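Putative secreted protein (Streptomyces coelicolor A3, PDB 2QF9) is of unknown function but folds as a mainly helical, ferritin-like DUF305 domain, probably exported from the cell. Local coordinates at residues A[12-16]-A[130-134]. Sequence-based numbering, arbitrary orientation. Where two conformers were deposited one is given.
Sequences FARDM and MAKGC
The Phe12 ring is held between Cys134, across the contact, and Met16, one turn further along its own helix. Cys134 CB lies over one face, 3.6 Å from the Phe12 ring centroid and 15° off the ring normal, a CH-pi contact. Its sulfur covers the same face: Cys134 SG is 4.0 Å from the Phe12 centroid, a sulfur-aromatic contact. Met16 CB lies over the opposite face, displaced toward the rim. Met130 O and Ala131 CA approach the ring obliquely, the oxygen 3.6 Å from Phe12 CE1; that oxygen also accepts the backbone bond from Cys134 N. The ring reaches the second helix because its CG stands trans to the backbone N, chi1 177°.

Beside this sandwich the two selenomethionines, Met16 and Met130, pass across each other at a slant. Bends at chi2 and chi3 bring Met16 CE to 3.7 Å from Met130 CB, while a bend at chi3 swings Met130 CE forward, 3.8 Å from Asp15 CB. No hydrogen bond links the segments; the carboxylate of Asp15 instead uses OD2 to accept from Trp77 NE1 and Met75 N. A leucine in place of Phe12 would remove the flat surface beneath Cys134 and is likely to leave its CB and sulfur less closely packed, with a gap beside Met16.

All six touching residues are buried, and the short axes run at 171°, 10.8 Å apart at closest approach. Met57 of helix 37-63 and Glu143 of helix 141-167 also touch Phe12, and Cys134 is disulfide-bonded to Cys138. Such antiparallel packing of helices 8-31 and 109-137, with two further long helices alongside, is consistent with the four-helix bundle of the ferritin clan.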
# COMPACT_ATOMS: atom_id res chain seq x y z
N PHE A 12 7.27 12.57 -12.62
CA PHE A 12 5.92 12.30 -12.13
C PHE A 12 5.92 11.11 -11.18
O PHE A 12 5.32 11.18 -10.12
CB PHE A 12 4.91 12.11 -13.27
CG PHE A 12 3.53 11.76 -12.79
CD1 PHE A 12 2.67 12.76 -12.29
CD2 PHE A 12 3.09 10.44 -12.83
CE1 PHE A 12 1.38 12.42 -11.86
CE2 PHE A 12 1.81 10.08 -12.39
CZ PHE A 12 0.94 11.08 -11.91
N ALA A 13 6.62 10.04 -11.56
CA ALA A 13 6.74 8.86 -10.69
C ALA A 13 7.33 9.21 -9.32
O ALA A 13 6.80 8.77 -8.29
CB ALA A 13 7.55 7.74 -11.36
N ARG A 14 8.40 10.01 -9.29
CA ARG A 14 9.02 10.44 -8.03
C ARG A 14 8.07 11.29 -7.19
O ARG A 14 7.82 11.02 -5.99
CB ARG A 14 10.31 11.23 -8.29
CG ARG A 14 11.50 10.39 -8.68
CD ARG A 14 12.75 11.24 -8.86
NE ARG A 14 13.85 10.43 -9.37
CZ ARG A 14 14.35 10.48 -10.60
NH1 ARG A 14 15.34 9.66 -10.94
NH2 ARG A 14 13.89 11.35 -11.49
N ASP A 15 7.52 12.33 -7.83
CA ASP A 15 6.72 13.35 -7.15
C ASP A 15 5.39 12.78 -6.70
O ASP A 15 4.98 12.96 -5.55
CB ASP A 15 6.50 14.56 -8.06
CG ASP A 15 7.78 15.38 -8.29
OD1 ASP A 15 8.82 15.13 -7.65
OD2 ASP A 15 7.70 16.31 -9.11
N MSE A 16 4.71 12.07 -7.59
CA MSE A 16 3.41 11.53 -7.22
C MSE A 16 3.57 10.43 -6.16
O MSE A 16 2.68 10.24 -5.33
CB MSE A 16 2.61 11.06 -8.45
CG MSE A 16 1.19 10.71 -8.14
SE MSE A 16 0.14 12.24 -7.42
CE MSE A 16 -0.46 12.88 -9.12
N MSE A 130 -1.24 17.70 -10.92
CA MSE A 130 -0.04 16.94 -11.25
C MSE A 130 -0.31 15.82 -12.26
O MSE A 130 0.48 15.63 -13.20
CB MSE A 130 0.57 16.35 -9.98
CG MSE A 130 1.01 17.38 -8.98
SE MSE A 130 1.33 16.55 -7.22
CE MSE A 130 2.81 15.34 -7.67
N ALA A 131 -1.41 15.09 -12.08
CA ALA A 131 -1.77 14.00 -12.99
C ALA A 131 -2.03 14.54 -14.41
O ALA A 131 -1.60 13.94 -15.42
CB ALA A 131 -2.98 13.27 -12.48
N LYS A 132 -2.73 15.67 -14.47
CA LYS A 132 -2.96 16.38 -15.73
C LYS A 132 -1.64 16.70 -16.41
O LYS A 132 -1.54 16.59 -17.65
CB LYS A 132 -3.80 17.64 -15.51
CG LYS A 132 -5.28 17.37 -15.35
CD LYS A 132 -6.04 18.68 -15.13
CE LYS A 132 -7.54 18.46 -15.02
NZ LYS A 132 -8.22 19.77 -14.65
N GLY A 133 -0.63 17.08 -15.62
CA GLY A 133 0.71 17.38 -16.13
C GLY A 133 1.32 16.15 -16.80
O GLY A 133 1.95 16.26 -17.86
N CYS A 134 1.16 14.99 -16.18
CA CYS A 134 1.64 13.74 -16.77
C CYS A 134 0.82 13.34 -18.02
O CYS A 134 1.39 12.87 -19.00
CB CYS A 134 1.66 12.61 -15.73
SG CYS A 134 2.21 10.97 -16.32